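Acyl-CoA thioesterase II (Mycobacterium avium subsp. paratuberculosis, PDB 4R9Z) probably hydrolyses fatty acyl-CoA thioesters to free fatty acids and coenzyme A, as a double hot-dog thioesterase. Local coordinates at residues P188-A200 and Q219-L232. Sequence-based numbering, arbitrary orientation.
Sequences PVLTASLVAYMSA and QRDHSVWFHGRAVL
Helix 188-200 runs over strand 219-226 at an angle of 136° between their N-to-C directions, the axes 9.5 Å apart at closest approach, with Ala196 above Val224 and Ala200 above His222. Alanine suits both helix positions because its small side chain lets the strand come close. The methyl CB of Ala200 sits over the centre of the His222 ring, 3.7 Å from the centroid, a CH-pi contact. With CG anti to the backbone N (chi1 -174°), the imidazole reaches the helix, where NE2 donates nearly in its ring plane to Ser199 OG at 2.9 Å. That hydroxyl donates to Ala196 O, shared with Ala200 N, so the buried serine links strand to helix backbone. Gln219, long enough to reach the same turn, donates from NE2 to Ala200 O at 3.2 Å, from above the carbonyl plane; Gln269 also donates to this oxygen. This is the hot-dog fold, a helix wrapped by a curved antiparallel sheet, here in the second of the chain's two such domains. Phe226 turns its flat CE1-CZ edge to Ala192 O, with Ala192 CB beside it; Val224 CG1 lies over one ring face, toward its rim. After the strand, the loop crosses the helix's N-terminal half: Ala230's small CB fits between Val195 CG2 and Thr191 CG2, each 3.6 Å away, while branched Leu232 meets Thr191 tip to tip. Long, exposed Arg229 passes alongside Pro188, its NH2 salt-bridged to Glu58.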
loop_
_atom_site.group_PDB
_atom_site.type_symbol
_atom_site.label_atom_id
_atom_site.label_comp_id
_atom_site.label_asym_id
_atom_site.label_seq_id
_atom_site.Cartn_x
_atom_site.Cartn_y
_atom_site.Cartn_z
ATOM N N PRO B 188 5.674 -17.653 -13.644
ATOM C CA PRO B 188 4.851 -16.458 -13.419
ATOM C C PRO B 188 4.938 -15.938 -11.988
ATOM O O PRO B 188 5.087 -14.735 -11.777
ATOM C CB PRO B 188 3.438 -16.949 -13.725
ATOM C CG PRO B 188 3.626 -18.047 -14.697
ATOM C CD PRO B 188 4.930 -18.709 -14.353
ATOM N N VAL B 189 4.841 -16.847 -11.023
ATOM C CA VAL B 189 4.919 -16.500 -9.608
ATOM C C VAL B 189 6.340 -16.095 -9.193
ATOM O O VAL B 189 6.522 -15.128 -8.450
ATOM C CB VAL B 189 4.419 -17.670 -8.728
ATOM C CG1 VAL B 189 4.809 -17.468 -7.276
ATOM C CG2 VAL B 189 2.914 -17.825 -8.866
ATOM N N LEU B 190 7.342 -16.835 -9.659
ATOM C CA LEU B 190 8.732 -16.481 -9.379
ATOM C C LEU B 190 9.068 -15.122 -9.976
ATOM O O LEU B 190 9.783 -14.328 -9.372
ATOM C CB LEU B 190 9.691 -17.544 -9.915
ATOM C CG LEU B 190 11.181 -17.316 -9.638
ATOM C CD1 LEU B 190 11.412 -17.021 -8.167
ATOM C CD2 LEU B 190 11.999 -18.525 -10.065
ATOM N N THR B 191 8.555 -14.871 -11.175
ATOM C CA THR B 191 8.753 -13.602 -11.864
ATOM C C THR B 191 8.159 -12.432 -11.077
ATOM O O THR B 191 8.771 -11.370 -10.968
ATOM C CB THR B 191 8.136 -13.643 -13.275
ATOM O OG1 THR B 191 8.821 -14.624 -14.061
ATOM C CG2 THR B 191 8.250 -12.296 -13.955
ATOM N N ALA B 192 6.963 -12.632 -10.531
ATOM C CA ALA B 192 6.301 -11.585 -9.770
ATOM C C ALA B 192 7.102 -11.217 -8.523
ATOM O O ALA B 192 7.248 -10.038 -8.199
ATOM C CB ALA B 192 4.904 -12.015 -9.392
ATOM N N SER B 193 7.641 -12.221 -7.837
ATOM C CA SER B 193 8.418 -11.958 -6.633
ATOM C C SER B 193 9.727 -11.262 -6.980
ATOM O O SER B 193 10.230 -10.454 -6.202
ATOM C CB SER B 193 8.708 -13.250 -5.867
ATOM O OG SER B 193 9.534 -14.117 -6.624
ATOM N N LEU B 194 10.258 -11.547 -8.164
ATOM C CA LEU B 194 11.502 -10.926 -8.598
ATOM C C LEU B 194 11.255 -9.478 -8.978
ATOM O O LEU B 194 12.091 -8.608 -8.739
ATOM C CB LEU B 194 12.111 -11.679 -9.775
ATOM C CG LEU B 194 12.802 -12.994 -9.432
ATOM C CD1 LEU B 194 13.054 -13.793 -10.699
ATOM C CD2 LEU B 194 14.102 -12.715 -8.698
ATOM N N VAL B 195 10.097 -9.229 -9.576
ATOM C CA VAL B 195 9.656 -7.872 -9.829
ATOM C C VAL B 195 9.561 -7.111 -8.509
ATOM O O VAL B 195 10.147 -6.041 -8.358
ATOM C CB VAL B 195 8.307 -7.842 -10.541
ATOM C CG1 VAL B 195 7.708 -6.449 -10.464
ATOM C CG2 VAL B 195 8.480 -8.274 -11.981
ATOM N N ALA B 196 8.832 -7.676 -7.553
ATOM C CA ALA B 196 8.719 -7.077 -6.229
ATOM C C ALA B 196 10.087 -6.899 -5.580
ATOM O O ALA B 196 10.369 -5.853 -4.998
ATOM C CB ALA B 196 7.816 -7.920 -5.342
ATOM N N TYR B 197 10.925 -7.928 -5.685
ATOM C CA TYR B 197 12.294 -7.909 -5.161
ATOM C C TYR B 197 13.054 -6.668 -5.636
ATOM O O TYR B 197 13.593 -5.911 -4.832
ATOM C CB TYR B 197 13.031 -9.183 -5.593
ATOM C CG TYR B 197 14.279 -9.546 -4.810
ATOM C CD1 TYR B 197 15.170 -8.574 -4.369
ATOM C CD2 TYR B 197 14.572 -10.876 -4.526
ATOM C CE1 TYR B 197 16.309 -8.912 -3.662
ATOM C CE2 TYR B 197 15.711 -11.226 -3.819
ATOM C CZ TYR B 197 16.576 -10.240 -3.392
ATOM O OH TYR B 197 17.708 -10.583 -2.687
ATOM N N MET B 198 13.104 -6.483 -6.950
ATOM C CA MET B 198 13.858 -5.391 -7.551
ATOM C C MET B 198 13.164 -4.039 -7.343
ATOM O O MET B 198 13.828 -3.022 -7.146
ATOM C CB MET B 198 14.086 -5.674 -9.043
ATOM C CG MET B 198 13.393 -4.731 -10.012
ATOM S SD MET B 198 14.335 -3.227 -10.311
ATOM C CE MET B 198 15.995 -3.886 -10.261
ATOM N N SER B 199 11.833 -4.038 -7.369
ATOM C CA SER B 199 11.051 -2.818 -7.177
ATOM C C SER B 199 11.340 -2.162 -5.833
ATOM O O SER B 199 11.212 -0.949 -5.685
ATOM C CB SER B 199 9.556 -3.115 -7.287
ATOM O OG SER B 199 9.103 -3.821 -6.144
ATOM N N ALA B 200 11.698 -2.975 -4.851
ATOM C CA ALA B 200 11.980 -2.479 -3.516
ATOM C C ALA B 200 13.406 -1.955 -3.352
ATOM O O ALA B 200 13.608 -0.864 -2.819
ATOM C CB ALA B 200 11.698 -3.570 -2.487
ATOM N N GLN B 219 13.975 1.002 5.251
ATOM C CA GLN B 219 12.679 0.882 4.606
ATOM C C GLN B 219 11.660 0.487 5.661
ATOM O O GLN B 219 11.935 -0.368 6.498
ATOM C CB GLN B 219 12.733 -0.137 3.470
ATOM C CG GLN B 219 13.951 0.042 2.575
ATOM C CD GLN B 219 13.819 -0.663 1.243
ATOM O OE1 GLN B 219 13.278 -1.764 1.160
ATOM N NE2 GLN B 219 14.310 -0.023 0.184
ATOM N N ARG B 220 10.483 1.104 5.615
ATOM C CA ARG B 220 9.459 0.846 6.618
ATOM C C ARG B 220 8.334 0.000 6.038
ATOM O O ARG B 220 7.879 -0.955 6.666
ATOM C CB ARG B 220 8.914 2.159 7.174
ATOM C CG ARG B 220 7.844 1.984 8.230
ATOM C CD ARG B 220 8.311 1.092 9.361
ATOM N NE ARG B 220 7.354 1.068 10.465
ATOM C CZ ARG B 220 7.564 0.445 11.621
ATOM N NH1 ARG B 220 8.694 -0.217 11.821
ATOM N NH2 ARG B 220 6.644 0.473 12.576
ATOM N N ASP B 221 7.889 0.342 4.837
ATOM C CA ASP B 221 6.931 -0.511 4.150
ATOM C C ASP B 221 7.057 -0.452 2.630
ATOM O O ASP B 221 7.610 0.491 2.070
ATOM C CB ASP B 221 5.491 -0.186 4.595
ATOM C CG ASP B 221 5.116 1.277 4.422
ATOM O OD1 ASP B 221 5.512 2.102 5.275
ATOM O OD2 ASP B 221 4.381 1.593 3.462
ATOM N N HIS B 222 6.551 -1.498 1.982
ATOM C CA HIS B 222 6.602 -1.639 0.535
ATOM C C HIS B 222 5.269 -2.173 0.030
ATOM O O HIS B 222 4.731 -3.131 0.581
ATOM C CB HIS B 222 7.735 -2.583 0.129
ATOM C CG HIS B 222 7.947 -2.680 -1.348
ATOM N ND1 HIS B 222 8.530 -1.670 -2.084
ATOM C CD2 HIS B 222 7.650 -3.665 -2.229
ATOM C CE1 HIS B 222 8.591 -2.032 -3.352
ATOM N NE2 HIS B 222 8.065 -3.239 -3.468
ATOM N N SER B 223 4.760 -1.576 -1.036
ATOM C CA SER B 223 3.467 -1.953 -1.587
ATOM C C SER B 223 3.570 -2.118 -3.092
ATOM O O SER B 223 4.146 -1.263 -3.769
ATOM C CB SER B 223 2.406 -0.895 -1.265
ATOM O OG SER B 223 1.941 -0.985 0.067
ATOM N N VAL B 224 3.045 -3.227 -3.611
ATOM C CA VAL B 224 3.062 -3.481 -5.051
ATOM C C VAL B 224 1.690 -3.901 -5.560
ATOM O O VAL B 224 1.069 -4.801 -5.006
ATOM C CB VAL B 224 4.069 -4.570 -5.432
ATOM C CG1 VAL B 224 4.123 -4.727 -6.940
ATOM C CG2 VAL B 224 5.437 -4.239 -4.892
ATOM N N TRP B 225 1.236 -3.274 -6.637
ATOM C CA TRP B 225 0.025 -3.712 -7.316
ATOM C C TRP B 225 0.386 -4.212 -8.709
ATOM O O TRP B 225 0.929 -3.470 -9.528
ATOM C CB TRP B 225 -0.996 -2.573 -7.393
ATOM C CG TRP B 225 -1.410 -2.054 -6.053
ATOM C CD1 TRP B 225 -2.508 -2.426 -5.333
ATOM C CD2 TRP B 225 -0.722 -1.079 -5.261
ATOM N NE1 TRP B 225 -2.550 -1.736 -4.144
ATOM C CE2 TRP B 225 -1.465 -0.904 -4.077
ATOM C CE3 TRP B 225 0.447 -0.332 -5.440
ATOM C CZ2 TRP B 225 -1.079 -0.018 -3.081
ATOM C CZ3 TRP B 225 0.827 0.547 -4.448
ATOM C CH2 TRP B 225 0.065 0.696 -3.282
ATOM N N PHE B 226 0.094 -5.463 -8.989
ATOM C CA PHE B 226 0.458 -6.069 -10.238
ATOM C C PHE B 226 -0.561 -5.830 -11.301
ATOM O O PHE B 226 -1.722 -5.825 -11.045
ATOM C CB PHE B 226 0.686 -7.544 -10.061
ATOM C CG PHE B 226 1.824 -7.871 -9.166
ATOM C CD1 PHE B 226 3.109 -7.879 -9.623
ATOM C CD2 PHE B 226 1.603 -8.180 -7.860
ATOM C CE1 PHE B 226 4.133 -8.188 -8.798
ATOM C CE2 PHE B 226 2.631 -8.485 -7.025
ATOM C CZ PHE B 226 3.899 -8.495 -7.504
ATOM N N HIS B 227 -0.094 -5.627 -12.512
ATOM C CA HIS B 227 -0.964 -5.301 -13.605
ATOM C C HIS B 227 -0.914 -6.366 -14.669
ATOM O O HIS B 227 -1.878 -7.038 -14.932
ATOM C CB HIS B 227 -0.550 -3.966 -14.172
ATOM C CG HIS B 227 -1.466 -3.435 -15.208
ATOM N ND1 HIS B 227 -1.255 -3.623 -16.546
ATOM C CD2 HIS B 227 -2.579 -2.690 -15.110
ATOM C CE1 HIS B 227 -2.211 -3.036 -17.228
ATOM N NE2 HIS B 227 -3.027 -2.463 -16.378
ATOM N N GLY B 228 0.238 -6.518 -15.271
ATOM C CA GLY B 228 0.405 -7.412 -16.365
ATOM C C GLY B 228 1.564 -8.264 -16.006
ATOM O O GLY B 228 2.232 -7.992 -15.064
ATOM N N ARG B 229 1.768 -9.327 -16.744
ATOM C CA ARG B 229 2.839 -10.262 -16.437
ATOM C C ARG B 229 4.179 -9.795 -16.997
ATOM O O ARG B 229 4.284 -9.416 -18.162
ATOM C CB ARG B 229 2.480 -11.648 -16.960
ATOM C CG ARG B 229 2.822 -12.751 -15.985
ATOM C CD ARG B 229 2.316 -14.086 -16.477
ATOM N NE ARG B 229 0.873 -14.193 -16.283
ATOM C CZ ARG B 229 0.171 -15.301 -16.487
ATOM N NH1 ARG B 229 0.781 -16.410 -16.886
ATOM N NH2 ARG B 229 -1.141 -15.302 -16.282
ATOM N N ALA B 230 5.203 -9.827 -16.153
ATOM C CA ALA B 230 6.514 -9.306 -16.512
ATOM C C ALA B 230 7.259 -10.201 -17.492
ATOM O O ALA B 230 7.237 -11.427 -17.374
ATOM C CB ALA B 230 7.353 -9.099 -15.266
ATOM N N VAL B 231 7.941 -9.570 -18.445
ATOM C CA VAL B 231 8.782 -10.290 -19.391
ATOM C C VAL B 231 10.241 -10.051 -19.036
ATOM O O VAL B 231 10.807 -9.016 -19.383
ATOM C CB VAL B 231 8.531 -9.840 -20.835
ATOM C CG1 VAL B 231 9.484 -10.549 -21.769
ATOM C CG2 VAL B 231 7.090 -10.119 -21.238
ATOM N N LEU B 232 10.848 -11.009 -18.344
ATOM C CA LEU B 232 12.214 -10.846 -17.858
ATOM C C LEU B 232 13.260 -11.313 -18.861
ATOM O O LEU B 232 14.436 -11.438 -18.523
ATOM C CB LEU B 232 12.408 -11.610 -16.548
ATOM C CG LEU B 232 11.547 -11.223 -15.347
ATOM C CD1 LEU B 232 11.873 -12.134 -14.178
ATOM C CD2 LEU B 232 11.774 -9.767 -14.969
#